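Hydrazine synthase subunit alpha (Candidatus Kuenenia stuttgartiensis, PDB 5C2V) forms the subunit of the hydrazine synthase complex that condenses hydroxylamine, made in the gamma subunit, with ammonia to give hydrazine. Local coordinates at residues L233-Q245 against E254-G266. Sequence-based numbering, arbitrary orientation.
Sequences LTPDGNILFSSVQ and EGRVMICVDNWDG
The two middle strands of a four-stranded antiparallel sheet meet here as a beta hairpin, 239-245 against 256-262. Four hydrogen-bonded pairs hold them, from I239 with D262 to Q245 with R256. The bonds of the F241/C260 pair are nearly straight: F241 N to C260 O is 2.9 Å at 174°. On the face of F241, the sulfur of C260 sits over the ring, SG 3.9 Å from its centroid and offset toward the rim. D262 CB meets the ring edge in plane, 3.6 Å from F241 CE1. With chi1 near +63°, F241 carries its ring back over the neighbouring strand. Further along, M258, extended beyond CG, lays its CE methyl against the Q245 side chain in van der Waals contact, 3.8 Å from CD. M258 also lies close to a heme c. Q245 OE1 is hydrogen-bonded to T544 OG1. The sheet is one blade of the six-bladed beta-propeller, with strand 228-233 beside 239-245 and strand 270-273 beside 256-262. On its other face L240 CD1 wedges between I259 CG2 and V261 CG1, 3.6 Å from each. This leucine also packs on strand 285-291 of the next sheet. Beyond the paired strands, one water joins G237 O to N263 ND2.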
loop_
_atom_site.group_PDB
_atom_site.type_symbol
_atom_site.label_atom_id
_atom_site.label_comp_id
_atom_site.label_asym_id
_atom_site.label_seq_id
_atom_site.Cartn_x
_atom_site.Cartn_y
_atom_site.Cartn_z
ATOM N N LEU D 233 13.751 -28.767 2.199
ATOM C CA LEU D 233 15.168 -28.844 1.859
ATOM C C LEU D 233 15.551 -27.962 0.673
ATOM O O LEU D 233 14.862 -27.937 -0.347
ATOM C CB LEU D 233 15.558 -30.294 1.563
ATOM C CG LEU D 233 15.269 -31.308 2.672
ATOM C CD1 LEU D 233 15.616 -32.719 2.220
ATOM C CD2 LEU D 233 16.023 -30.944 3.942
ATOM N N THR D 234 16.658 -27.239 0.821
ATOM C CA THR D 234 17.233 -26.473 -0.278
ATOM C C THR D 234 18.205 -27.359 -1.053
ATOM O O THR D 234 18.779 -28.291 -0.487
ATOM C CB THR D 234 17.968 -25.212 0.223
ATOM O OG1 THR D 234 19.167 -25.593 0.908
ATOM C CG2 THR D 234 17.078 -24.410 1.162
ATOM N N PRO D 235 18.390 -27.078 -2.353
ATOM C CA PRO D 235 19.309 -27.875 -3.176
ATOM C C PRO D 235 20.760 -27.816 -2.691
ATOM O O PRO D 235 21.536 -28.724 -2.989
ATOM C CB PRO D 235 19.173 -27.241 -4.564
ATOM C CG PRO D 235 17.824 -26.600 -4.555
ATOM C CD PRO D 235 17.647 -26.094 -3.157
ATOM N N ASP D 236 21.118 -26.763 -1.960
ATOM C CA ASP D 236 22.467 -26.631 -1.412
ATOM C C ASP D 236 22.577 -27.137 0.030
ATOM O O ASP D 236 23.622 -26.987 0.663
ATOM C CB ASP D 236 22.950 -25.180 -1.501
ATOM C CG ASP D 236 21.867 -24.177 -1.167
ATOM O OD1 ASP D 236 21.222 -24.318 -0.107
ATOM O OD2 ASP D 236 21.666 -23.242 -1.969
ATOM N N GLY D 237 21.505 -27.734 0.544
ATOM C CA GLY D 237 21.544 -28.354 1.859
ATOM C C GLY D 237 21.174 -27.514 3.070
ATOM O O GLY D 237 21.688 -27.744 4.166
ATOM N N ASN D 238 20.294 -26.535 2.882
ATOM C CA ASN D 238 19.758 -25.776 4.009
ATOM C C ASN D 238 18.258 -26.013 4.189
ATOM O O ASN D 238 17.642 -26.755 3.422
ATOM C CB ASN D 238 20.039 -24.285 3.830
ATOM C CG ASN D 238 21.514 -23.993 3.640
ATOM O OD1 ASN D 238 22.242 -23.762 4.606
ATOM N ND2 ASN D 238 21.964 -24.003 2.391
ATOM N N ILE D 239 17.676 -25.381 5.204
ATOM C CA ILE D 239 16.263 -25.570 5.521
ATOM C C ILE D 239 15.399 -24.422 5.002
ATOM O O ILE D 239 15.554 -23.276 5.423
ATOM C CB ILE D 239 16.041 -25.708 7.040
ATOM C CG1 ILE D 239 16.964 -26.781 7.622
ATOM C CG2 ILE D 239 14.583 -26.027 7.341
ATOM C CD1 ILE D 239 16.742 -28.162 7.045
ATOM N N LEU D 240 14.490 -24.748 4.089
ATOM C CA LEU D 240 13.565 -23.776 3.514
ATOM C C LEU D 240 12.235 -23.793 4.260
ATOM O O LEU D 240 11.643 -24.855 4.447
ATOM C CB LEU D 240 13.337 -24.072 2.030
ATOM C CG LEU D 240 12.333 -23.199 1.275
ATOM C CD1 LEU D 240 12.963 -21.881 0.857
ATOM C CD2 LEU D 240 11.776 -23.941 0.069
ATOM N N PHE D 241 11.761 -22.624 4.681
ATOM C CA PHE D 241 10.516 -22.564 5.440
ATOM C C PHE D 241 9.817 -21.208 5.376
ATOM O O PHE D 241 10.305 -20.264 4.751
ATOM C CB PHE D 241 10.776 -22.936 6.905
ATOM C CG PHE D 241 11.708 -21.995 7.619
ATOM C CD1 PHE D 241 13.080 -22.107 7.466
ATOM C CD2 PHE D 241 11.212 -21.011 8.460
ATOM C CE1 PHE D 241 13.939 -21.247 8.125
ATOM C CE2 PHE D 241 12.067 -20.150 9.124
ATOM C CZ PHE D 241 13.432 -20.269 8.956
ATOM N N SER D 242 8.665 -21.132 6.037
ATOM C CA SER D 242 7.873 -19.910 6.092
ATOM C C SER D 242 8.021 -19.241 7.451
ATOM O O SER D 242 8.019 -19.906 8.487
ATOM C CB SER D 242 6.399 -20.207 5.810
ATOM O OG SER D 242 6.228 -20.817 4.544
ATOM N N SER D 243 8.147 -17.919 7.441
ATOM C CA SER D 243 8.333 -17.158 8.665
ATOM C C SER D 243 7.339 -16.009 8.749
ATOM O O SER D 243 7.158 -15.260 7.790
ATOM C CB SER D 243 9.763 -16.620 8.748
ATOM O OG SER D 243 9.990 -15.962 9.983
ATOM N N VAL D 244 6.695 -15.869 9.899
ATOM C CA VAL D 244 5.767 -14.770 10.097
ATOM C C VAL D 244 6.500 -13.601 10.732
ATOM O O VAL D 244 6.894 -13.672 11.897
ATOM C CB VAL D 244 4.579 -15.181 10.990
ATOM C CG1 VAL D 244 3.673 -13.987 11.256
ATOM C CG2 VAL D 244 3.800 -16.320 10.353
ATOM N N GLN D 245 6.684 -12.523 9.978
ATOM C CA GLN D 245 7.281 -11.337 10.566
ATOM C C GLN D 245 6.166 -10.344 10.858
ATOM O O GLN D 245 5.682 -9.632 9.969
ATOM C CB GLN D 245 8.326 -10.740 9.621
ATOM C CG GLN D 245 9.388 -11.736 9.167
ATOM C CD GLN D 245 10.369 -12.092 10.269
ATOM O OE1 GLN D 245 10.796 -11.230 11.037
ATOM N NE2 GLN D 245 10.723 -13.369 10.357
ATOM N N GLU D 254 0.153 -5.017 9.719
ATOM C CA GLU D 254 -0.294 -6.397 9.543
ATOM C C GLU D 254 0.824 -7.428 9.349
ATOM O O GLU D 254 0.554 -8.628 9.304
ATOM C CB GLU D 254 -1.261 -6.468 8.360
ATOM C CG GLU D 254 -2.562 -5.719 8.601
ATOM C CD GLU D 254 -3.415 -5.609 7.356
ATOM O OE1 GLU D 254 -2.847 -5.504 6.250
ATOM O OE2 GLU D 254 -4.657 -5.631 7.484
ATOM N N GLY D 255 2.070 -6.973 9.242
ATOM C CA GLY D 255 3.191 -7.878 9.036
ATOM C C GLY D 255 3.125 -8.638 7.719
ATOM O O GLY D 255 2.254 -8.377 6.892
ATOM N N ARG D 256 4.043 -9.584 7.524
ATOM C CA ARG D 256 4.048 -10.407 6.309
ATOM C C ARG D 256 4.551 -11.825 6.567
ATOM O O ARG D 256 5.315 -12.057 7.499
ATOM C CB ARG D 256 4.904 -9.758 5.215
ATOM C CG ARG D 256 4.196 -8.682 4.402
ATOM C CD ARG D 256 5.064 -8.192 3.251
ATOM N NE ARG D 256 5.980 -7.130 3.657
ATOM C CZ ARG D 256 5.737 -5.832 3.503
ATOM N NH1 ARG D 256 4.603 -5.430 2.943
ATOM N NH2 ARG D 256 6.629 -4.936 3.902
ATOM N N VAL D 257 4.124 -12.772 5.736
ATOM C CA VAL D 257 4.629 -14.141 5.816
ATOM C C VAL D 257 5.598 -14.404 4.668
ATOM O O VAL D 257 5.198 -14.468 3.507
ATOM C CB VAL D 257 3.491 -15.179 5.779
ATOM C CG1 VAL D 257 4.061 -16.590 5.783
ATOM C CG2 VAL D 257 2.556 -14.979 6.960
ATOM N N MET D 258 6.874 -14.561 5.005
ATOM C CA MET D 258 7.931 -14.653 4.005
ATOM C C MET D 258 8.482 -16.064 3.844
ATOM O O MET D 258 8.485 -16.856 4.784
ATOM C CB MET D 258 9.082 -13.709 4.359
ATOM C CG MET D 258 9.879 -14.136 5.585
ATOM S SD MET D 258 11.489 -13.331 5.698
ATOM C CE MET D 258 12.014 -13.838 7.333
ATOM N N ILE D 259 8.931 -16.377 2.635
ATOM C CA ILE D 259 9.693 -17.592 2.399
ATOM C C ILE D 259 11.168 -17.299 2.639
ATOM O O ILE D 259 11.718 -16.348 2.076
ATOM C CB ILE D 259 9.492 -18.126 0.974
ATOM C CG1 ILE D 259 8.011 -18.396 0.717
ATOM C CG2 ILE D 259 10.307 -19.391 0.757
ATOM C CD1 ILE D 259 7.730 -18.916 -0.665
ATOM N N CYS D 260 11.802 -18.105 3.486
ATOM C CA CYS D 260 13.205 -17.896 3.823
ATOM C C CYS D 260 13.947 -19.212 4.044
ATOM O O CYS D 260 13.355 -20.292 3.976
ATOM C CB CYS D 260 13.321 -17.016 5.070
ATOM S SG CYS D 260 12.524 -17.699 6.540
ATOM N N VAL D 261 15.247 -19.115 4.310
ATOM C CA VAL D 261 16.064 -20.291 4.589
ATOM C C VAL D 261 16.919 -20.090 5.835
ATOM O O VAL D 261 17.193 -18.960 6.239
ATOM C CB VAL D 261 16.994 -20.652 3.409
ATOM C CG1 VAL D 261 16.191 -20.932 2.151
ATOM C CG2 VAL D 261 18.001 -19.546 3.163
ATOM N N ASP D 262 17.329 -21.199 6.444
ATOM C CA ASP D 262 18.229 -21.159 7.591
ATOM C C ASP D 262 19.027 -22.454 7.669
ATOM O O ASP D 262 18.576 -23.494 7.193
ATOM C CB ASP D 262 17.443 -20.938 8.888
ATOM C CG ASP D 262 18.333 -20.532 10.052
ATOM O OD1 ASP D 262 19.572 -20.625 9.928
ATOM O OD2 ASP D 262 17.788 -20.123 11.099
ATOM N N ASN D 263 20.213 -22.390 8.266
ATOM C CA ASN D 263 20.998 -23.593 8.502
ATOM C C ASN D 263 20.279 -24.486 9.504
ATOM O O ASN D 263 19.503 -24.002 10.326
ATOM C CB ASN D 263 22.402 -23.241 8.997
ATOM C CG ASN D 263 23.262 -22.618 7.916
ATOM O OD1 ASN D 263 23.896 -21.584 8.128
ATOM N ND2 ASN D 263 23.289 -23.247 6.745
ATOM N N TRP D 264 20.537 -25.789 9.436
ATOM C CA TRP D 264 19.787 -26.749 10.240
ATOM C C TRP D 264 20.046 -26.590 11.739
ATOM O O TRP D 264 19.309 -27.137 12.560
ATOM C CB TRP D 264 20.104 -28.180 9.793
ATOM C CG TRP D 264 21.516 -28.614 10.031
ATOM C CD1 TRP D 264 22.625 -28.216 9.342
ATOM C CD2 TRP D 264 21.969 -29.558 11.009
ATOM N NE1 TRP D 264 23.741 -28.841 9.841
ATOM C CE2 TRP D 264 23.365 -29.670 10.864
ATOM C CE3 TRP D 264 21.329 -30.311 11.998
ATOM C CZ2 TRP D 264 24.134 -30.508 11.671
ATOM C CZ3 TRP D 264 22.094 -31.141 12.798
ATOM C CH2 TRP D 264 23.481 -31.232 12.630
ATOM N N ASP D 265 21.093 -25.852 12.094
ATOM C CA ASP D 265 21.323 -25.484 13.487
ATOM C C ASP D 265 20.800 -24.079 13.791
ATOM O O ASP D 265 20.846 -23.626 14.934
ATOM C CB ASP D 265 22.811 -25.576 13.832
ATOM C CG ASP D 265 23.670 -24.696 12.948
ATOM O OD1 ASP D 265 23.286 -24.472 11.782
ATOM O OD2 ASP D 265 24.728 -24.228 13.418
ATOM N N GLY D 266 20.300 -23.396 12.764
ATOM C CA GLY D 266 19.781 -22.049 12.921
ATOM C C GLY D 266 20.870 -21.002 13.075
ATOM O O GLY D 266 20.703 -20.016 13.795
HETATM O O HOH W 1 22.069 -25.872 6.336
#